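Local coordinates for protein N6 adenine specific DNA methylase (PDB 3Q87) that is the catalytic subunit of the Mtq2-Trm112 complex, an S-adenosylmethionine-dependent methyltransferase responsible for methylating the translation termination factor eRF1, at residues L146-I151 / T155-K160; A16-G21 / T38-K43; F110-T115 / L133-E138. One frame throughout, in Å; residues are numbered along the deposited sequence.

Contact 1: L146-I151 / T155-K160; sequences LKVRKI and TVYIIK
Val-156 N donates to Arg-149 O over 2.7 Å, and at 177° this N-H...O bond is practically straight. The same carbonyl oxygen also receives a weaker C-H contact from Thr-155 CA at 3.5 Å. Arg-149 N returns the bond to Val-156 O at 3.0 Å, which makes these two residues a hydrogen-bonded antiparallel pair. Further along, Ile-158 N donates to Lys-147 O in a nearly straight bond, and Leu-146 N to Ile-158 O in a clearly bent one. The strand axes run 167° apart, so the two segments are antiparallel arms of the hairpin 142-150/155-162. In the Rossmann-like methyltransferase sheet this hairpin supplies the antiparallel edge, with 142-150 outermost and 155-162 bonded to 118-124 on its other side. On the face that carries Tyr-157, Val-148 lies alongside the ring and points the same way. Its CG1 sits 4.2 Å from the Tyr-157 ring centroid, a CH-pi contact over the face. Torsion explains the fit: with CG1 opposite the backbone N (chi1 -172°), both methyl groups are set against the CD1/CE1 side of the ring. The phenol OH and Thr-155 OG1 both bond to Glu-125. Thr-155 CG2 is modelled improbably close to Lys-150 CD, a doubtful detail. The opposite face, bearing Val-156 and Ile-158, is covered by helix 8-20. There the Ile-151 side chain crosses that of Val-156, CD1 to CG2 3.7 Å. Arg-149 extends from this face to a salt bridge with Asp-15, which offsets part of the positive charge gathered here. Lys-147 NZ is modelled at the guanidinium edge, but Arg-19 crowds the same lysine too closely, and the placement of these ends is doubtful.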
ATOM      1  N   LEU B 146      -8.940  -4.332 -19.969  1.00 31.33           N
ATOM      2  CA  LEU B 146      -9.732  -3.110 -19.892  1.00 32.39           C
ATOM      3  C   LEU B 146      -9.469  -2.171 -21.060  1.00 33.88           C
ATOM      4  O   LEU B 146     -10.385  -1.535 -21.574  1.00 42.74           O
ATOM      5  CB  LEU B 146      -9.454  -2.370 -18.579  1.00 32.72           C
ATOM      6  CG  LEU B 146     -10.526  -2.427 -17.500  1.00 32.70           C
ATOM      7  CD1 LEU B 146     -10.301  -1.311 -16.488  1.00 32.32           C
ATOM      8  CD2 LEU B 146     -11.879  -2.278 -18.132  1.00 38.60           C
ATOM      9  N   LYS B 147      -8.213  -2.071 -21.467  1.00 33.01           N
ATOM     10  CA  LYS B 147      -7.848  -1.113 -22.496  1.00 34.32           C
ATOM     11  C   LYS B 147      -6.568  -1.496 -23.202  1.00 31.44           C
ATOM     12  O   LYS B 147      -5.637  -2.005 -22.589  1.00 28.98           O
ATOM     13  CB  LYS B 147      -7.710   0.296 -21.908  1.00 36.61           C
ATOM     14  CG  LYS B 147      -7.064   1.273 -22.873  1.00 44.86           C
ATOM     15  CD  LYS B 147      -7.716   2.637 -22.808  1.00 52.54           C
ATOM     16  CE  LYS B 147      -7.626   3.345 -24.165  1.00 52.48           C
ATOM     17  NZ  LYS B 147      -8.575   4.493 -24.296  1.00 46.97           N
ATOM     18  N   VAL B 148      -6.546  -1.268 -24.510  1.00 34.21           N
ATOM     19  CA  VAL B 148      -5.347  -1.449 -25.305  1.00 32.63           C
ATOM     20  C   VAL B 148      -5.028  -0.113 -25.953  1.00 36.84           C
ATOM     21  O   VAL B 148      -5.929   0.600 -26.378  1.00 40.45           O
ATOM     22  CB  VAL B 148      -5.540  -2.506 -26.399  1.00 39.79           C
ATOM     23  CG1 VAL B 148      -4.209  -2.808 -27.066  1.00 35.26           C
ATOM     24  CG2 VAL B 148      -6.129  -3.766 -25.802  1.00 40.28           C
ATOM     25  N   ARG B 149      -3.750   0.238 -26.004  1.00 33.19           N
ATOM     26  CA  ARG B 149      -3.362   1.535 -26.534  1.00 37.37           C
ATOM     27  C   ARG B 149      -1.919   1.494 -27.007  1.00 36.90           C
ATOM     28  O   ARG B 149      -1.019   1.087 -26.269  1.00 38.62           O
ATOM     29  CB  ARG B 149      -3.566   2.628 -25.482  1.00 34.18           C
ATOM     30  CG  ARG B 149      -3.357   4.042 -25.996  1.00 34.29           C
ATOM     31  CD  ARG B 149      -3.451   5.060 -24.881  1.00 34.53           C
ATOM     32  NE  ARG B 149      -4.825   5.250 -24.414  1.00 42.61           N
ATOM     33  CZ  ARG B 149      -5.190   6.116 -23.468  1.00 39.00           C
ATOM     34  NH1 ARG B 149      -4.286   6.877 -22.867  1.00 38.65           N
ATOM     35  NH2 ARG B 149      -6.466   6.221 -23.117  1.00 41.07           N
ATOM     36  N   LYS B 150      -1.709   1.887 -28.258  1.00 38.66           N
ATOM     37  CA  LYS B 150      -0.361   2.017 -28.797  1.00 32.99           C
ATOM     38  C   LYS B 150       0.188   3.357 -28.341  1.00 35.53           C
ATOM     39  O   LYS B 150      -0.491   4.375 -28.451  1.00 36.06           O
ATOM     40  CB  LYS B 150      -0.377   1.957 -30.333  1.00 49.70           C
ATOM     41  CG  LYS B 150       0.993   2.169 -30.988  1.00 40.36           C
ATOM     42  CD  LYS B 150       1.763   0.862 -31.107  1.00 44.03           C
ATOM     43  CE  LYS B 150       3.276   1.082 -31.112  1.00 46.07           C
ATOM     44  NZ  LYS B 150       4.022  -0.209 -30.956  1.00 49.69           N
ATOM     45  N   ILE B 151       1.409   3.352 -27.818  1.00 38.67           N
ATOM     46  CA  ILE B 151       2.067   4.583 -27.399  1.00 38.44           C
ATOM     47  C   ILE B 151       3.431   4.602 -28.071  1.00 32.68           C
ATOM     48  O   ILE B 151       3.763   3.673 -28.807  1.00 28.77           O
ATOM     49  CB  ILE B 151       2.227   4.650 -25.858  1.00 32.17           C
ATOM     50  CG1 ILE B 151       3.286   3.653 -25.387  1.00 39.29           C
ATOM     51  CG2 ILE B 151       0.903   4.358 -25.164  1.00 28.16           C
ATOM     52  CD1 ILE B 151       3.503   3.645 -23.886  1.00 32.09           C
ATOM     53  N   THR B 155       2.897  -1.219 -27.298  1.00 30.32           N
ATOM     54  CA  THR B 155       1.464  -1.210 -27.067  1.00 40.61           C
ATOM     55  C   THR B 155       1.186  -1.623 -25.629  1.00 28.04           C
ATOM     56  O   THR B 155       1.723  -2.608 -25.134  1.00 27.56           O
ATOM     57  CB  THR B 155       0.725  -2.147 -28.035  1.00 40.64           C
ATOM     58  OG1 THR B 155       1.066  -3.505 -27.736  1.00 46.94           O
ATOM     59  CG2 THR B 155       1.122  -1.848 -29.473  1.00 38.74           C
ATOM     60  N   VAL B 156       0.334  -0.860 -24.968  1.00 29.95           N
ATOM     61  CA  VAL B 156       0.067  -1.063 -23.559  1.00 29.41           C
ATOM     62  C   VAL B 156      -1.247  -1.809 -23.352  1.00 30.43           C
ATOM     63  O   VAL B 156      -2.251  -1.490 -23.991  1.00 30.10           O
ATOM     64  CB  VAL B 156      -0.011   0.296 -22.847  1.00 28.04           C
ATOM     65  CG1 VAL B 156      -0.705   0.159 -21.514  1.00 30.07           C
ATOM     66  CG2 VAL B 156       1.368   0.869 -22.684  1.00 27.55           C
ATOM     67  N   TYR B 157      -1.236  -2.793 -22.454  1.00 22.61           N
ATOM     68  CA  TYR B 157      -2.445  -3.507 -22.058  1.00 18.91           C
ATOM     69  C   TYR B 157      -2.759  -3.310 -20.579  1.00 22.81           C
ATOM     70  O   TYR B 157      -1.922  -3.560 -19.712  1.00 27.47           O
ATOM     71  CB  TYR B 157      -2.303  -5.001 -22.345  1.00 28.36           C
ATOM     72  CG  TYR B 157      -1.994  -5.321 -23.794  1.00 31.25           C
ATOM     73  CD1 TYR B 157      -2.970  -5.853 -24.632  1.00 41.70           C
ATOM     74  CD2 TYR B 157      -0.734  -5.087 -24.323  1.00 32.01           C
ATOM     75  CE1 TYR B 157      -2.696  -6.146 -25.959  1.00 39.92           C
ATOM     76  CE2 TYR B 157      -0.446  -5.380 -25.651  1.00 39.75           C
ATOM     77  CZ  TYR B 157      -1.432  -5.909 -26.464  1.00 40.11           C
ATOM     78  OH  TYR B 157      -1.155  -6.199 -27.778  1.00 42.00           O
ATOM     79  N   ILE B 158      -3.970  -2.862 -20.292  1.00 23.96           N
ATOM     80  CA  ILE B 158      -4.406  -2.730 -18.914  1.00 23.49           C
ATOM     81  C   ILE B 158      -5.303  -3.895 -18.522  1.00 25.48           C
ATOM     82  O   ILE B 158      -6.414  -4.061 -19.029  1.00 27.37           O
ATOM     83  CB  ILE B 158      -5.117  -1.406 -18.681  1.00 22.99           C
ATOM     84  CG1 ILE B 158      -4.123  -0.260 -18.907  1.00 17.55           C
ATOM     85  CG2 ILE B 158      -5.731  -1.375 -17.275  1.00 18.20           C
ATOM     86  CD1 ILE B 158      -4.785   1.075 -19.004  1.00 38.25           C
ATOM     87  N   ILE B 159      -4.790  -4.714 -17.619  1.00 20.71           N
ATOM     88  CA  ILE B 159      -5.503  -5.895 -17.171  1.00 21.78           C
ATOM     89  C   ILE B 159      -6.301  -5.612 -15.910  1.00 26.84           C
ATOM     90  O   ILE B 159      -5.777  -5.054 -14.952  1.00 23.54           O
ATOM     91  CB  ILE B 159      -4.523  -7.034 -16.926  1.00 21.64           C
ATOM     92  CG1 ILE B 159      -3.799  -7.372 -18.223  1.00 24.58           C
ATOM     93  CG2 ILE B 159      -5.241  -8.273 -16.423  1.00 28.38           C
ATOM     94  CD1 ILE B 159      -2.923  -8.609 -18.117  1.00 29.02           C
ATOM     95  N   LYS B 160      -7.583  -5.964 -15.924  1.00 26.77           N
ATOM     96  CA  LYS B 160      -8.394  -5.897 -14.715  1.00 22.03           C
ATOM     97  C   LYS B 160      -8.647  -7.311 -14.217  1.00 32.38           C
ATOM     98  O   LYS B 160      -9.066  -8.174 -14.981  1.00 24.37           O
ATOM     99  CB  LYS B 160      -9.718  -5.174 -14.941  1.00 27.71           C
ATOM    100  CG  LYS B 160     -10.631  -5.249 -13.730  1.00 25.02           C
ATOM    101  CD  LYS B 160     -11.879  -4.396 -13.879  1.00 29.34           C
ATOM    102  CE  LYS B 160     -12.774  -4.539 -12.651  1.00 33.85           C
ATOM    103  NZ  LYS B 160     -14.019  -3.740 -12.780  1.00 33.10           N
TER

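Contact 2: A16-G21 / T38-K43; sequences ALEREG and TEQLRK
Neighbouring helices of the Rossmann-like S-adenosylmethionine-binding fold meet where Leu-17 and Glu-18 of helix 8-20 face Gln-40 and Leu-41 of helix 36-41. The second helix is the link of a beta-alpha-beta crossover between the adjacent parallel strands 26-30 and 46-51, and Leu-41 also packs on Val-47 of the latter. The backbones stay well apart: Leu-17 CA and Leu-41 CA are 8.5 Å from each other, and the summed buried surface is only 171 Å². Side chains therefore span the gap. On the buried side, Leu-17 CD1 approaches Leu-41 CD2 at 4.4 Å, a light apolar touch. The same methyl group lies 4.0 Å from Gln-40 NE2 as modelled. Gln-40 does most of the reaching, its CG set opposite the backbone N (chi1 159°) and its chain extended beyond, which carries the amide across to the first helix. Glu-18 instead folds at chi2 (58°), bringing its carboxylate round to meet that amide; the two planes lie 15° apart and are thus nearly coplanar. Glu-18 OE1 is 3.0 Å from Gln-40 OE1 in the model, but the amide has probably been built the wrong way round, and no bond should be read from its present atom names. In the deposited orientation the buried Gln-40 NE2 has no partner. Turning the amide over would replace an uncomfortable oxygen-oxygen approach with a possible N-H...O bond to the carboxylate, and would give the buried amide nitrogen a likely acceptor.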
ATOM      1  N   ALA B  16      -7.866   4.537 -17.710  1.00 21.43           N
ATOM      2  CA  ALA B  16      -8.733   3.396 -17.433  1.00 26.67           C
ATOM      3  C   ALA B  16      -9.320   3.416 -16.012  1.00 31.32           C
ATOM      4  O   ALA B  16     -10.496   3.085 -15.816  1.00 26.97           O
ATOM      5  CB  ALA B  16      -8.022   2.088 -17.717  1.00 24.60           C
ATOM      6  N   LEU B  17      -8.504   3.800 -15.031  1.00 27.01           N
ATOM      7  CA  LEU B  17      -8.953   3.902 -13.641  1.00 25.54           C
ATOM      8  C   LEU B  17     -10.051   4.944 -13.532  1.00 27.22           C
ATOM      9  O   LEU B  17     -11.021   4.785 -12.786  1.00 26.56           O
ATOM     10  CB  LEU B  17      -7.793   4.285 -12.715  1.00 22.55           C
ATOM     11  CG  LEU B  17      -6.711   3.212 -12.513  1.00 27.99           C
ATOM     12  CD1 LEU B  17      -5.509   3.790 -11.806  1.00 26.46           C
ATOM     13  CD2 LEU B  17      -7.263   2.020 -11.738  1.00 25.25           C
ATOM     14  N   GLU B  18      -9.889   6.018 -14.285  1.00 25.36           N
ATOM     15  CA  GLU B  18     -10.853   7.098 -14.243  1.00 30.58           C
ATOM     16  C   GLU B  18     -12.234   6.622 -14.696  1.00 27.13           C
ATOM     17  O   GLU B  18     -13.249   6.982 -14.096  1.00 27.63           O
ATOM     18  CB  GLU B  18     -10.372   8.272 -15.102  1.00 37.53           C
ATOM     19  CG  GLU B  18     -11.179   9.533 -14.901  1.00 40.79           C
ATOM     20  CD  GLU B  18     -11.180   9.990 -13.459  1.00 57.01           C
ATOM     21  OE1 GLU B  18     -10.203   9.694 -12.729  1.00 58.88           O
ATOM     22  OE2 GLU B  18     -12.162  10.653 -13.052  1.00 69.67           O
ATOM     23  N   ARG B  19     -12.268   5.802 -15.739  1.00 24.01           N
ATOM     24  CA  ARG B  19     -13.531   5.359 -16.313  1.00 36.37           C
ATOM     25  C   ARG B  19     -14.219   4.355 -15.404  1.00 39.09           C
ATOM     26  O   ARG B  19     -15.449   4.284 -15.374  1.00 42.05           O
ATOM     27  CB  ARG B  19     -13.325   4.767 -17.711  1.00 30.23           C
ATOM     28  CG  ARG B  19     -12.620   5.722 -18.661  1.00 40.22           C
ATOM     29  CD  ARG B  19     -12.610   5.212 -20.094  1.00 64.12           C
ATOM     30  NE  ARG B  19     -11.297   5.386 -20.711  1.00 65.39           N
ATOM     31  CZ  ARG B  19     -10.456   4.387 -20.977  1.00 68.74           C
ATOM     32  NH1 ARG B  19     -10.794   3.130 -20.698  1.00 59.61           N
ATOM     33  NH2 ARG B  19      -9.277   4.641 -21.533  1.00 60.79           N
ATOM     34  N   GLU B  20     -13.418   3.588 -14.667  1.00 38.00           N
ATOM     35  CA  GLU B  20     -13.935   2.635 -13.692  1.00 30.69           C
ATOM     36  C   GLU B  20     -14.627   3.338 -12.530  1.00 31.54           C
ATOM     37  O   GLU B  20     -15.538   2.792 -11.927  1.00 30.63           O
ATOM     38  CB  GLU B  20     -12.800   1.767 -13.143  1.00 42.00           C
ATOM     39  CG  GLU B  20     -12.234   0.779 -14.127  1.00 32.56           C
ATOM     40  CD  GLU B  20     -13.184  -0.361 -14.388  1.00 47.28           C
ATOM     41  OE1 GLU B  20     -12.919  -1.477 -13.889  1.00 39.56           O
ATOM     42  OE2 GLU B  20     -14.204  -0.138 -15.076  1.00 49.08           O
ATOM     43  N   GLY B  21     -14.173   4.541 -12.198  1.00 35.25           N
ATOM     44  CA  GLY B  21     -14.739   5.267 -11.079  1.00 30.82           C
ATOM     45  C   GLY B  21     -14.557   4.610  -9.710  1.00 42.43           C
ATOM     46  O   GLY B  21     -15.491   4.587  -8.903  1.00 34.18           O
ATOM     47  N   THR B  38      -1.393   7.901  -7.277  1.00 16.49           N
ATOM     48  CA  THR B  38      -1.879   8.159  -5.922  1.00 16.79           C
ATOM     49  C   THR B  38      -2.667   9.472  -5.853  1.00 17.23           C
ATOM     50  O   THR B  38      -3.736   9.543  -5.248  1.00 21.51           O
ATOM     51  CB  THR B  38      -0.713   8.214  -4.888  1.00 17.38           C
ATOM     52  OG1 THR B  38      -0.198   6.897  -4.672  1.00 19.52           O
ATOM     53  CG2 THR B  38      -1.198   8.788  -3.538  1.00 13.45           C
ATOM     54  N   GLU B  39      -2.126  10.505  -6.482  1.00 16.65           N
ATOM     55  CA  GLU B  39      -2.777  11.813  -6.522  1.00 23.51           C
ATOM     56  C   GLU B  39      -4.217  11.737  -7.053  1.00 23.85           C
ATOM     57  O   GLU B  39      -5.123  12.391  -6.529  1.00 25.35           O
ATOM     58  CB  GLU B  39      -1.956  12.781  -7.375  1.00 19.36           C
ATOM     59  CG  GLU B  39      -2.272  14.258  -7.116  1.00 30.07           C
ATOM     60  CD  GLU B  39      -1.335  15.191  -7.875  1.00 31.99           C
ATOM     61  OE1 GLU B  39      -0.797  16.130  -7.257  1.00 39.71           O
ATOM     62  OE2 GLU B  39      -1.130  14.980  -9.091  1.00 41.03           O
ATOM     63  N   GLN B  40      -4.425  10.941  -8.095  1.00 17.96           N
ATOM     64  CA  GLN B  40      -5.758  10.779  -8.667  1.00 23.27           C
ATOM     65  C   GLN B  40      -6.643   9.885  -7.782  1.00 24.10           C
ATOM     66  O   GLN B  40      -7.823  10.185  -7.549  1.00 26.48           O
ATOM     67  CB  GLN B  40      -5.646  10.215 -10.084  1.00 23.32           C
ATOM     68  CG  GLN B  40      -6.911   9.555 -10.585  1.00 29.34           C
ATOM     69  CD  GLN B  40      -6.649   8.586 -11.725  1.00 32.72           C
ATOM     70  OE1 GLN B  40      -7.386   8.553 -12.708  1.00 36.01           O
ATOM     71  NE2 GLN B  40      -5.586   7.798 -11.598  1.00 32.10           N
ATOM     72  N   LEU B  41      -6.059   8.798  -7.287  1.00 19.72           N
ATOM     73  CA  LEU B  41      -6.759   7.825  -6.447  1.00 20.10           C
ATOM     74  C   LEU B  41      -7.230   8.380  -5.107  1.00 19.98           C
ATOM     75  O   LEU B  41      -8.268   7.983  -4.600  1.00 17.14           O
ATOM     76  CB  LEU B  41      -5.856   6.620  -6.173  1.00 16.50           C
ATOM     77  CG  LEU B  41      -5.591   5.694  -7.356  1.00 23.46           C
ATOM     78  CD1 LEU B  41      -4.601   4.615  -6.986  1.00 23.70           C
ATOM     79  CD2 LEU B  41      -6.891   5.085  -7.828  1.00 25.94           C
ATOM     80  N   ARG B  42      -6.455   9.277  -4.513  1.00 19.28           N
ATOM     81  CA  ARG B  42      -6.775   9.707  -3.159  1.00 19.03           C
ATOM     82  C   ARG B  42      -7.982  10.624  -3.097  1.00 24.24           C
ATOM     83  O   ARG B  42      -8.504  10.901  -2.021  1.00 23.34           O
ATOM     84  CB  ARG B  42      -5.574  10.348  -2.471  1.00 21.64           C
ATOM     85  CG  ARG B  42      -5.131  11.679  -3.034  1.00 28.30           C
ATOM     86  CD  ARG B  42      -3.869  12.124  -2.293  1.00 41.19           C
ATOM     87  NE  ARG B  42      -3.343  13.389  -2.793  1.00 46.57           N
ATOM     88  CZ  ARG B  42      -3.789  14.579  -2.412  1.00 53.98           C
ATOM     89  NH1 ARG B  42      -4.774  14.666  -1.524  1.00 60.11           N
ATOM     90  NH2 ARG B  42      -3.255  15.684  -2.920  1.00 57.06           N
ATOM     91  N   LYS B  43      -8.435  11.080  -4.256  1.00 22.18           N
ATOM     92  CA  LYS B  43      -9.599  11.945  -4.298  1.00 31.14           C
ATOM     93  C   LYS B  43     -10.864  11.196  -3.884  1.00 23.62           C
ATOM     94  O   LYS B  43     -11.762  11.783  -3.299  1.00 28.76           O
ATOM     95  CB  LYS B  43      -9.744  12.579  -5.685  1.00 26.13           C
ATOM     96  CG  LYS B  43      -8.591  13.539  -6.017  1.00 37.11           C
ATOM     97  CD  LYS B  43      -8.733  14.193  -7.387  1.00 38.19           C
ATOM     98  CE  LYS B  43      -8.645  13.165  -8.497  1.00 40.00           C
ATOM     99  NZ  LYS B  43      -8.824  13.788  -9.842  1.00 50.40           N
TER

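Contact 3: F110-T115 / L133-E138; sequences FVDAVT and LARLEE
Val-111 of helix 105-113 packs against helix 129-138 with both of its methyl groups. CG1 and CG2 each lie 3.9 Å from Leu-136 CD2, and CG1 is equally near Arg-135 CB. The two helices come close here, with Val-111 CA 6.3 Å from Leu-136 CA. Placing CG1 opposite the backbone N (chi1 167°) aims that branch between the two partners, whose side chains it crosses at about a right angle. Val-111 and Leu-136 are buried, and Leu-136 continues onto Ile-159, so helix 129-138 packs on the methyltransferase sheet at strand 155-162. Looser geometry marks the outer half, where Asp-112 is exposed. Arg-135 stretches from CG to NE and brings NH1 to 3.9 Å from Asp-112 OD1, a long salt bridge. The oxygen sits at the guanidinium edge, near its plane, but the carboxylate plane is turned 76° from it, which rules out a paired, side-on fit. Arg-135 also has a long, weak ion pair with Asp-108. Shared between two distant carboxylates, and with no hydrogen bond joining the segments, the arginine probably contributes diffuse electrostatic attraction, while Val-111, Leu-136 and the aliphatic base of Arg-135 supply the close fit.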
ATOM      1  N   PHE B 110       4.607 -10.832  -8.733  1.00 17.72           N
ATOM      2  CA  PHE B 110       3.406 -10.156  -8.258  1.00 17.55           C
ATOM      3  C   PHE B 110       2.181 -11.064  -8.369  1.00 21.16           C
ATOM      4  O   PHE B 110       1.435 -11.241  -7.422  1.00 15.07           O
ATOM      5  CB  PHE B 110       3.145  -8.870  -9.064  1.00 16.42           C
ATOM      6  CG  PHE B 110       1.784  -8.268  -8.816  1.00 16.11           C
ATOM      7  CD1 PHE B 110       1.467  -7.739  -7.577  1.00 11.93           C
ATOM      8  CD2 PHE B 110       0.821  -8.234  -9.818  1.00 20.76           C
ATOM      9  CE1 PHE B 110       0.206  -7.195  -7.328  1.00 15.71           C
ATOM     10  CE2 PHE B 110      -0.433  -7.685  -9.585  1.00 19.77           C
ATOM     11  CZ  PHE B 110      -0.744  -7.168  -8.323  1.00 16.75           C
ATOM     12  N   VAL B 111       1.978 -11.626  -9.550  1.00 17.42           N
ATOM     13  CA  VAL B 111       0.814 -12.462  -9.799  1.00 20.87           C
ATOM     14  C   VAL B 111       0.782 -13.649  -8.834  1.00 20.46           C
ATOM     15  O   VAL B 111      -0.267 -14.009  -8.300  1.00 16.67           O
ATOM     16  CB  VAL B 111       0.815 -12.945 -11.260  1.00 25.27           C
ATOM     17  CG1 VAL B 111      -0.203 -14.056 -11.465  1.00 25.98           C
ATOM     18  CG2 VAL B 111       0.567 -11.758 -12.202  1.00 15.83           C
ATOM     19  N   ASP B 112       1.945 -14.231  -8.573  1.00 21.85           N
ATOM     20  CA  ASP B 112       1.993 -15.359  -7.655  1.00 21.93           C
ATOM     21  C   ASP B 112       1.835 -15.036  -6.170  1.00 25.92           C
ATOM     22  O   ASP B 112       1.692 -15.943  -5.357  1.00 28.84           O
ATOM     23  CB  ASP B 112       3.207 -16.241  -7.907  1.00 26.03           C
ATOM     24  CG  ASP B 112       2.856 -17.441  -8.759  1.00 51.08           C
ATOM     25  OD1 ASP B 112       2.810 -17.297 -10.005  1.00 54.28           O
ATOM     26  OD2 ASP B 112       2.589 -18.518  -8.177  1.00 57.59           O
ATOM     27  N   ALA B 113       1.822 -13.759  -5.814  1.00 22.90           N
ATOM     28  CA  ALA B 113       1.633 -13.382  -4.415  1.00 24.16           C
ATOM     29  C   ALA B 113       0.319 -12.643  -4.140  1.00 20.54           C
ATOM     30  O   ALA B 113      -0.074 -12.490  -2.984  1.00 14.89           O
ATOM     31  CB  ALA B 113       2.811 -12.551  -3.928  1.00 18.96           C
ATOM     32  N   VAL B 114      -0.347 -12.170  -5.193  1.00 19.24           N
ATOM     33  CA  VAL B 114      -1.481 -11.261  -5.012  1.00 21.46           C
ATOM     34  C   VAL B 114      -2.739 -12.026  -4.607  1.00 17.29           C
ATOM     35  O   VAL B 114      -3.040 -13.080  -5.166  1.00 20.60           O
ATOM     36  CB  VAL B 114      -1.740 -10.375  -6.282  1.00 19.15           C
ATOM     37  CG1 VAL B 114      -2.187 -11.227  -7.466  1.00 15.18           C
ATOM     38  CG2 VAL B 114      -2.773  -9.294  -5.985  1.00 16.91           C
ATOM     39  N   THR B 115      -3.459 -11.510  -3.617  1.00 17.96           N
ATOM     40  CA  THR B 115      -4.660 -12.192  -3.132  1.00 15.94           C
ATOM     41  C   THR B 115      -5.840 -11.252  -2.916  1.00 20.37           C
ATOM     42  O   THR B 115      -6.896 -11.695  -2.479  1.00 22.03           O
ATOM     43  CB  THR B 115      -4.410 -12.964  -1.800  1.00 15.60           C
ATOM     44  OG1 THR B 115      -4.117 -12.035  -0.750  1.00 24.71           O
ATOM     45  CG2 THR B 115      -3.251 -13.944  -1.940  1.00 23.32           C
ATOM     46  N   LEU B 133      -2.582 -13.132 -18.369  1.00 29.61           N
ATOM     47  CA  LEU B 133      -3.984 -13.453 -18.122  1.00 28.98           C
ATOM     48  C   LEU B 133      -4.146 -14.874 -17.591  1.00 24.66           C
ATOM     49  O   LEU B 133      -4.853 -15.111 -16.615  1.00 28.42           O
ATOM     50  CB  LEU B 133      -4.795 -13.295 -19.399  1.00 32.49           C
ATOM     51  CG  LEU B 133      -4.936 -11.867 -19.900  1.00 31.95           C
ATOM     52  CD1 LEU B 133      -5.627 -11.885 -21.252  1.00 22.53           C
ATOM     53  CD2 LEU B 133      -5.716 -11.045 -18.878  1.00 32.64           C
ATOM     54  N   ALA B 134      -3.483 -15.816 -18.249  1.00 24.34           N
ATOM     55  CA  ALA B 134      -3.556 -17.213 -17.853  1.00 30.27           C
ATOM     56  C   ALA B 134      -3.092 -17.418 -16.412  1.00 31.40           C
ATOM     57  O   ALA B 134      -3.755 -18.104 -15.619  1.00 27.54           O
ATOM     58  CB  ALA B 134      -2.730 -18.074 -18.817  1.00 24.96           C
ATOM     59  N   ARG B 135      -1.956 -16.820 -16.065  1.00 30.16           N
ATOM     60  CA  ARG B 135      -1.415 -16.995 -14.719  1.00 25.17           C
ATOM     61  C   ARG B 135      -2.370 -16.443 -13.678  1.00 26.25           C
ATOM     62  O   ARG B 135      -2.498 -16.995 -12.583  1.00 31.91           O
ATOM     63  CB  ARG B 135      -0.050 -16.327 -14.584  1.00 28.52           C
ATOM     64  CG  ARG B 135       1.103 -17.185 -15.063  1.00 34.36           C
ATOM     65  CD  ARG B 135       2.412 -16.479 -14.800  1.00 40.45           C
ATOM     66  NE  ARG B 135       3.543 -17.173 -15.401  1.00 43.81           N
ATOM     67  CZ  ARG B 135       4.572 -17.661 -14.721  1.00 33.64           C
ATOM     68  NH1 ARG B 135       4.624 -17.532 -13.408  1.00 37.70           N
ATOM     69  NH2 ARG B 135       5.549 -18.274 -15.364  1.00 36.59           N
ATOM     70  N   LEU B 136      -3.026 -15.343 -14.033  1.00 22.71           N
ATOM     71  CA  LEU B 136      -3.995 -14.692 -13.169  1.00 26.95           C
ATOM     72  C   LEU B 136      -5.201 -15.590 -12.973  1.00 27.63           C
ATOM     73  O   LEU B 136      -5.736 -15.680 -11.877  1.00 26.47           O
ATOM     74  CB  LEU B 136      -4.423 -13.345 -13.764  1.00 22.84           C
ATOM     75  CG  LEU B 136      -3.452 -12.183 -13.556  1.00 27.36           C
ATOM     76  CD1 LEU B 136      -3.877 -10.970 -14.366  1.00 22.19           C
ATOM     77  CD2 LEU B 136      -3.330 -11.829 -12.065  1.00 30.36           C
ATOM     78  N   GLU B 137      -5.627 -16.250 -14.046  1.00 27.35           N
ATOM     79  CA  GLU B 137      -6.752 -17.168 -13.965  1.00 35.56           C
ATOM     80  C   GLU B 137      -6.420 -18.294 -13.005  1.00 33.14           C
ATOM     81  O   GLU B 137      -7.245 -18.685 -12.181  1.00 36.15           O
ATOM     82  CB  GLU B 137      -7.069 -17.754 -15.345  1.00 44.03           C
ATOM     83  CG  GLU B 137      -7.503 -16.719 -16.357  1.00 45.22           C
ATOM     84  CD  GLU B 137      -8.778 -16.008 -15.946  1.00 46.24           C
ATOM     85  OE1 GLU B 137      -9.533 -16.567 -15.122  1.00 42.63           O
ATOM     86  OE2 GLU B 137      -9.032 -14.895 -16.451  1.00 49.31           O
ATOM     87  N   GLU B 138      -5.202 -18.814 -13.123  1.00 29.19           N
ATOM     88  CA  GLU B 138      -4.727 -19.867 -12.238  1.00 35.93           C
ATOM     89  C   GLU B 138      -4.735 -19.442 -10.772  1.00 33.42           C
ATOM     90  O   GLU B 138      -4.774 -20.278  -9.876  1.00 37.91           O
ATOM     91  CB  GLU B 138      -3.319 -20.294 -12.637  1.00 33.88           C
ATOM     92  CG  GLU B 138      -3.226 -20.944 -13.998  1.00 45.15           C
ATOM     93  CD  GLU B 138      -1.784 -21.140 -14.443  1.00 64.74           C
ATOM     94  OE1 GLU B 138      -0.886 -21.154 -13.569  1.00 58.53           O
ATOM     95  OE2 GLU B 138      -1.547 -21.278 -15.667  1.00 66.71           O
TER

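The hairpin of contact 1 is the element that both other contacts reach: one helix from each, 8-20 and 129-138, packs on opposite faces of it. Contact 2 reaches it through a salt bridge, Lys-160 NZ to Glu-20 OE1 at 2.7 Å, and through Ile-158 CD1 packed 3.6 Å from Ala-16 CB. Contact 3 meets it where Ile-159 CG2 lies 3.7 Å from Leu-136 CD1. Contacts 2 and 3 do not touch; their nearest atoms are about 12 Å apart. Around the bound S-adenosylmethionine, the side chains of Leu-17, Val-156 and Val-111 lie about 9, 10 and 13 Å away respectively, so none of these three side chains touches the cofactor.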